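Local structure of alkaline phosphatase (Antarctic bacterium, 2W5V) at residues Lys57-Tyr63 with Asn275-Ile281; Gly255-Asp259 with Tyr269-Ile274. The protein probably hydrolyses phosphate monoesters as a metal-dependent alkaline phosphatase, using zinc and magnesium ions bound at its active site. The protein carries 1 engineered substitution. All coordinates share one frame; numbering follows the deposited sequence.

Contact 1 of 2, residues Lys57-Tyr63 with Asn275-Ile281. Unlike the reference sequence in segment 57-63: Ser58 (reference Glu).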
loop_
_atom_site.group_PDB
_atom_site.type_symbol
_atom_site.label_atom_id
_atom_site.label_comp_id
_atom_site.label_asym_id
_atom_site.label_seq_id
_atom_site.Cartn_x
_atom_site.Cartn_y
_atom_site.Cartn_z
ATOM N N LYS B 57 4.044 -12.246 13.189
ATOM C CA LYS B 57 5.448 -12.607 13.251
ATOM C C LYS B 57 6.032 -12.198 14.594
ATOM O O LYS B 57 5.692 -11.146 15.128
ATOM C CB LYS B 57 6.232 -11.934 12.123
ATOM C CG LYS B 57 7.627 -12.500 11.967
ATOM C CD LYS B 57 8.383 -11.883 10.808
ATOM C CE LYS B 57 9.641 -12.699 10.531
ATOM N NZ LYS B 57 10.593 -12.017 9.612
ATOM N N SER B 58 6.908 -13.031 15.144
ATOM C CA SER B 58 7.636 -12.660 16.348
ATOM C C SER B 58 8.654 -11.573 16.004
ATOM O O SER B 58 9.421 -11.702 15.050
ATOM C CB SER B 58 8.335 -13.883 16.945
ATOM O OG SER B 58 9.276 -13.503 17.931
ATOM N N GLY B 59 8.649 -10.490 16.769
ATOM C CA GLY B 59 9.565 -9.393 16.519
ATOM C C GLY B 59 9.134 -8.492 15.377
ATOM O O GLY B 59 8.134 -8.749 14.707
ATOM N N THR B 60 9.902 -7.433 15.152
ATOM C CA THR B 60 9.572 -6.433 14.141
ATOM C C THR B 60 9.925 -6.926 12.740
ATOM O O THR B 60 10.962 -7.557 12.550
ATOM C CB THR B 60 10.330 -5.129 14.419
ATOM O OG1 THR B 60 10.121 -4.745 15.784
ATOM C CG2 THR B 60 9.846 -4.020 13.510
ATOM N N PRO B 61 9.052 -6.656 11.753
ATOM C CA PRO B 61 9.352 -7.061 10.376
ATOM C C PRO B 61 10.501 -6.258 9.790
ATOM O O PRO B 61 10.651 -5.076 10.091
ATOM C CB PRO B 61 8.067 -6.715 9.618
ATOM C CG PRO B 61 7.015 -6.583 10.649
ATOM C CD PRO B 61 7.691 -6.112 11.886
ATOM N N ASN B 62 11.292 -6.891 8.932
ATOM C CA ASN B 62 12.376 -6.192 8.258
ATOM C C ASN B 62 11.844 -5.136 7.291
ATOM O O ASN B 62 12.547 -4.188 6.940
ATOM C CB ASN B 62 13.308 -7.198 7.580
ATOM C CG ASN B 62 14.105 -7.998 8.591
ATOM O OD1 ASN B 62 14.866 -7.427 9.371
ATOM N ND2 ASN B 62 13.927 -9.316 8.596
ATOM N N TYR B 63 10.586 -5.278 6.888
ATOM C CA TYR B 63 9.932 -4.206 6.141
ATOM C C TYR B 63 10.158 -2.825 6.777
ATOM O O TYR B 63 10.284 -1.830 6.068
ATOM C CB TYR B 63 8.424 -4.461 6.004
ATOM C CG TYR B 63 8.051 -5.480 4.954
ATOM C CD1 TYR B 63 7.624 -6.751 5.313
ATOM C CD2 TYR B 63 8.130 -5.173 3.604
ATOM C CE1 TYR B 63 7.288 -7.698 4.348
ATOM C CE2 TYR B 63 7.796 -6.107 2.626
ATOM C CZ TYR B 63 7.374 -7.368 3.004
ATOM O OH TYR B 63 7.032 -8.299 2.038
ATOM N N ASN B 275 6.296 -14.614 6.159
ATOM C CA ASN B 275 7.221 -14.470 7.278
ATOM C C ASN B 275 8.638 -14.903 6.884
ATOM O O ASN B 275 9.620 -14.256 7.257
ATOM C CB ASN B 275 6.740 -15.255 8.503
ATOM C CG ASN B 275 5.690 -14.498 9.309
ATOM O OD1 ASN B 275 5.387 -13.336 9.026
ATOM N ND2 ASN B 275 5.135 -15.153 10.323
ATOM N N ASP B 276 8.733 -16.002 6.137
ATOM C CA ASP B 276 10.015 -16.486 5.620
ATOM C C ASP B 276 10.626 -15.467 4.650
ATOM O O ASP B 276 11.827 -15.181 4.701
ATOM C CB ASP B 276 9.832 -17.840 4.921
ATOM C CG ASP B 276 11.114 -18.352 4.293
ATOM O OD1 ASP B 276 12.099 -18.558 5.034
ATOM O OD2 ASP B 276 11.137 -18.546 3.054
ATOM N N PHE B 277 9.791 -14.919 3.770
ATOM C CA PHE B 277 10.226 -13.891 2.825
ATOM C C PHE B 277 10.808 -12.676 3.557
ATOM O O PHE B 277 11.856 -12.154 3.175
ATOM C CB PHE B 277 9.060 -13.464 1.925
ATOM C CG PHE B 277 9.435 -12.427 0.900
ATOM C CD1 PHE B 277 10.149 -12.786 -0.245
ATOM C CD2 PHE B 277 9.072 -11.097 1.073
ATOM C CE1 PHE B 277 10.502 -11.827 -1.198
ATOM C CE2 PHE B 277 9.413 -10.127 0.128
ATOM C CZ PHE B 277 10.135 -10.498 -1.015
ATOM N N ASP B 278 10.144 -12.244 4.626
ATOM C CA ASP B 278 10.661 -11.135 5.418
ATOM C C ASP B 278 12.028 -11.453 6.023
ATOM O O ASP B 278 12.874 -10.571 6.160
ATOM C CB ASP B 278 9.682 -10.718 6.526
ATOM C CG ASP B 278 10.164 -9.487 7.280
ATOM O OD1 ASP B 278 10.090 -8.372 6.719
ATOM O OD2 ASP B 278 10.641 -9.634 8.426
ATOM N N ASP B 279 12.252 -12.711 6.388
ATOM C CA ASP B 279 13.586 -13.134 6.822
ATOM C C ASP B 279 14.626 -12.901 5.722
ATOM O O ASP B 279 15.723 -12.395 5.985
ATOM C CB ASP B 279 13.582 -14.605 7.244
ATOM C CG ASP B 279 13.030 -14.809 8.655
ATOM O OD1 ASP B 279 12.817 -13.806 9.375
ATOM O OD2 ASP B 279 12.807 -15.976 9.046
ATOM N N ALA B 280 14.282 -13.279 4.494
ATOM C CA ALA B 280 15.164 -13.062 3.350
ATOM C C ALA B 280 15.446 -11.580 3.150
ATOM O O ALA B 280 16.560 -11.194 2.809
ATOM C CB ALA B 280 14.560 -13.655 2.088
ATOM N N ILE B 281 14.432 -10.749 3.358
ATOM C CA ILE B 281 14.638 -9.305 3.290
ATOM C C ILE B 281 15.717 -8.873 4.287
ATOM O O ILE B 281 16.607 -8.101 3.948
ATOM C CB ILE B 281 13.340 -8.517 3.575
ATOM C CG1 ILE B 281 12.302 -8.764 2.476
ATOM C CG2 ILE B 281 13.646 -7.027 3.696
ATOM C CD1 ILE B 281 10.963 -8.066 2.750
HETATM O O HOH W 1 14.752 -11.364 10.318
#
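Asp278 OD2 is gripped by two donors. Lys57 NZ reaches its anti lone pair at 2.7 Å in a salt bridge, while the backbone N of Asn62 takes the syn lone pair at 2.9 Å in a nearly straight bond (N-H...O 173°). The second carboxylate oxygen, OD1, accepts Tyr63 N at 3.1 Å, so two successive backbone amides, at the 3-10 segment 62-63, close on one carboxylate. The side-chain amide of Asn62 is turned only 18° from the plane of that carboxylate, and its ND2 bonds to Asp278 O at 2.9 Å from above the carbonyl plane. The extended Lys57 chain slides along Asn275, whose ND2 is held by Phe56 O, and NZ forms a second salt bridge at 2.9 Å to Asp279 OD1, met from above the carboxylate plane. Beside this polar group Ile281 CD1 sits over one face of the Tyr63 ring, a CH-pi contact 3.8 Å from the centroid, because its CG1 branch continues extended (chi2 177°). Tyr63 OH meets the edge of the Phe277 ring. With an alanine at Asp278, the Asn62 and Tyr63 amides would probably lose this acceptor, and Lys57 would keep Asp279 alone of its two salt-bridge mates. Tyr63 also packs on Ile357 of the second subunit. This salt-bridge network, with a helix carboxylate receiving consecutive backbone amides, fastens segment 57-63 to helix 267-291 in the alkaline phosphatase fold.

Contact 2 of 2, residues Gly255-Asp259 with Tyr269-Ile274. With ZN (zinc ion), chain G.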
loop_
_atom_site.group_PDB
_atom_site.type_symbol
_atom_site.label_atom_id
_atom_site.label_comp_id
_atom_site.label_asym_id
_atom_site.label_seq_id
_atom_site.Cartn_x
_atom_site.Cartn_y
_atom_site.Cartn_z
ATOM N N GLY B 255 10.116 -15.223 -2.960
ATOM C CA GLY B 255 9.257 -15.943 -2.036
ATOM C C GLY B 255 8.067 -16.436 -2.842
ATOM O O GLY B 255 7.021 -15.786 -2.902
ATOM N N SER B 256 8.236 -17.595 -3.470
ATOM C CA SER B 256 7.329 -18.061 -4.518
ATOM C C SER B 256 5.950 -18.498 -4.022
ATOM O O SER B 256 4.954 -18.388 -4.753
ATOM C CB SER B 256 7.972 -19.239 -5.263
ATOM O OG SER B 256 9.303 -18.943 -5.661
ATOM N N GLN B 257 5.888 -19.012 -2.798
ATOM C CA GLN B 257 4.695 -19.743 -2.371
ATOM C C GLN B 257 3.670 -18.913 -1.613
ATOM O O GLN B 257 2.618 -19.427 -1.219
ATOM C CB GLN B 257 5.074 -21.003 -1.588
ATOM C CG GLN B 257 5.952 -21.950 -2.393
ATOM C CD GLN B 257 6.113 -23.304 -1.745
ATOM O OE1 GLN B 257 5.237 -23.761 -1.009
ATOM N NE2 GLN B 257 7.236 -23.956 -2.014
ATOM N N ILE B 258 3.963 -17.631 -1.416
ATOM C CA ILE B 258 2.976 -16.736 -0.842
ATOM C C ILE B 258 1.722 -16.766 -1.720
ATOM O O ILE B 258 0.589 -16.781 -1.227
ATOM C CB ILE B 258 3.518 -15.302 -0.736
ATOM C CG1 ILE B 258 4.750 -15.274 0.182
ATOM C CG2 ILE B 258 2.429 -14.367 -0.216
ATOM C CD1 ILE B 258 5.671 -14.068 -0.038
ATOM N N ASP B 259 1.939 -16.794 -3.027
ATOM C CA ASP B 259 0.859 -16.848 -4.011
ATOM C C ASP B 259 -0.017 -18.094 -3.813
ATOM O O ASP B 259 -1.242 -18.035 -3.897
ATOM C CB ASP B 259 1.483 -16.842 -5.414
ATOM C CG ASP B 259 0.447 -16.904 -6.527
ATOM O OD1 ASP B 259 -0.453 -16.050 -6.564
ATOM O OD2 ASP B 259 0.548 -17.802 -7.380
ATOM N N TYR B 269 -0.687 -20.921 5.761
ATOM C CA TYR B 269 0.249 -21.165 4.664
ATOM C C TYR B 269 0.794 -19.823 4.175
ATOM O O TYR B 269 2.013 -19.610 4.118
ATOM C CB TYR B 269 -0.488 -21.904 3.545
ATOM C CG TYR B 269 0.339 -22.358 2.355
ATOM C CD1 TYR B 269 1.732 -22.368 2.389
ATOM C CD2 TYR B 269 -0.291 -22.820 1.202
ATOM C CE1 TYR B 269 2.474 -22.805 1.287
ATOM C CE2 TYR B 269 0.441 -23.257 0.103
ATOM C CZ TYR B 269 1.819 -23.248 0.154
ATOM O OH TYR B 269 2.532 -23.684 -0.943
ATOM N N LEU B 270 -0.119 -18.913 3.841
ATOM C CA LEU B 270 0.249 -17.584 3.365
ATOM C C LEU B 270 1.160 -16.885 4.368
ATOM O O LEU B 270 2.226 -16.375 4.013
ATOM C CB LEU B 270 -1.010 -16.747 3.138
ATOM C CG LEU B 270 -0.864 -15.396 2.443
ATOM C CD1 LEU B 270 -2.189 -15.019 1.791
ATOM C CD2 LEU B 270 -0.400 -14.312 3.427
ATOM N N ILE B 271 0.737 -16.879 5.628
ATOM C CA ILE B 271 1.467 -16.175 6.673
ATOM C C ILE B 271 2.877 -16.727 6.901
ATOM O O ILE B 271 3.844 -15.966 7.005
ATOM C CB ILE B 271 0.674 -16.167 7.993
ATOM C CG1 ILE B 271 -0.528 -15.233 7.863
ATOM C CG2 ILE B 271 1.557 -15.713 9.139
ATOM C CD1 ILE B 271 -1.493 -15.317 9.024
ATOM N N SER B 272 3.004 -18.047 6.970
ATOM C CA SER B 272 4.316 -18.643 7.200
ATOM C C SER B 272 5.247 -18.366 6.018
ATOM O O SER B 272 6.454 -18.169 6.200
ATOM C CB SER B 272 4.220 -20.150 7.491
ATOM O OG SER B 272 3.562 -20.848 6.451
ATOM N N GLU B 273 4.694 -18.337 4.809
ATOM C CA GLU B 273 5.529 -18.103 3.634
ATOM C C GLU B 273 6.023 -16.653 3.581
ATOM O O GLU B 273 7.181 -16.396 3.252
ATOM C CB GLU B 273 4.801 -18.483 2.340
ATOM C CG GLU B 273 4.440 -19.980 2.212
ATOM C CD GLU B 273 5.657 -20.909 2.206
ATOM O OE1 GLU B 273 6.676 -20.568 1.574
ATOM O OE2 GLU B 273 5.590 -21.996 2.822
ATOM N N ILE B 274 5.163 -15.698 3.908
ATOM C CA ILE B 274 5.606 -14.309 3.837
ATOM C C ILE B 274 6.506 -13.957 5.022
ATOM O O ILE B 274 7.386 -13.111 4.901
ATOM C CB ILE B 274 4.454 -13.297 3.667
ATOM C CG1 ILE B 274 5.028 -11.923 3.293
ATOM C CG2 ILE B 274 3.617 -13.215 4.920
ATOM C CD1 ILE B 274 3.989 -10.904 2.887
HETATM ZN ZN ZN G . -1.080 -17.116 -8.819
HETATM O O HOH W 2 7.739 -19.038 -0.477
HETATM O O HOH W 3 -0.579 -19.083 -10.407
#
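Ile258, on helix 258-263, comes closest to helix 267-291 at Leu270, their CA atoms 5.1 Å apart, and from there the two backbones are bridged by side chains. The Ile258 side chain fills this approach: with CG1 beside its own backbone N, CD1 extends to 4.0 Å from Ile274 CB, while CG1 passes alongside Glu273 CB at 3.9 Å, the two side chains running in opposite directions. CG2, the other branch, faces Leu270 CG more loosely at 4.4 Å. Further out, Tyr269 OH donates to Gln257 OE1 at 2.7 Å. The amide and ring planes stand 84° apart, yet OE1 lies in the plane of the ring at its edge, and the hydroxyl meets the carbonyl oxygen at 136°, tilted 24° from the carbonyl plane. Gln257 NE2 is held by Met220 O and Thr130 O, which fixes the rotation of the amide and presents OE1 to the tyrosine. Glu273, bent at its second torsion, brings OE1 to 3.6 Å from Gln257 CB; this oxygen pairs with Arg227, and a water links it to Gln257 N, while OE2 accepts from Met223 N. Asp259, its CB directed away from helix 267-291, binds zinc through OD1 and OD2, with His263 and His337 as further ligands. The buried contact thus joins the zinc-binding helix to helix 267-291 through an apolar Ile258 patch and a polar side where Gln257 and Glu273 have partners for both side-chain heteroatoms.

Overall arrangement
Both contacts use helix 267-291: contact 2 its first turns, contact 1 the turns that follow, with centres 12 Å apart. Along the chain contact 2 is nested inside the loop that contact 1 closes, since residues 57-63 come first and 255-259 lie between them and the helix. They meet directly where Phe277 packs with CD1 3.6 Å from Gly255 N and where Tyr63 OH approaches Ile274 CD1. Segment 255-259 continues from strand 249-255 of the central mixed sheet, and Phe277 rests on strands 36-42 and 294-299. One helix therefore packs against the zinc-binding helix 258-263 and, further along, against segment 57-63, whose Tyr63 also touches Ile357 of the second subunit.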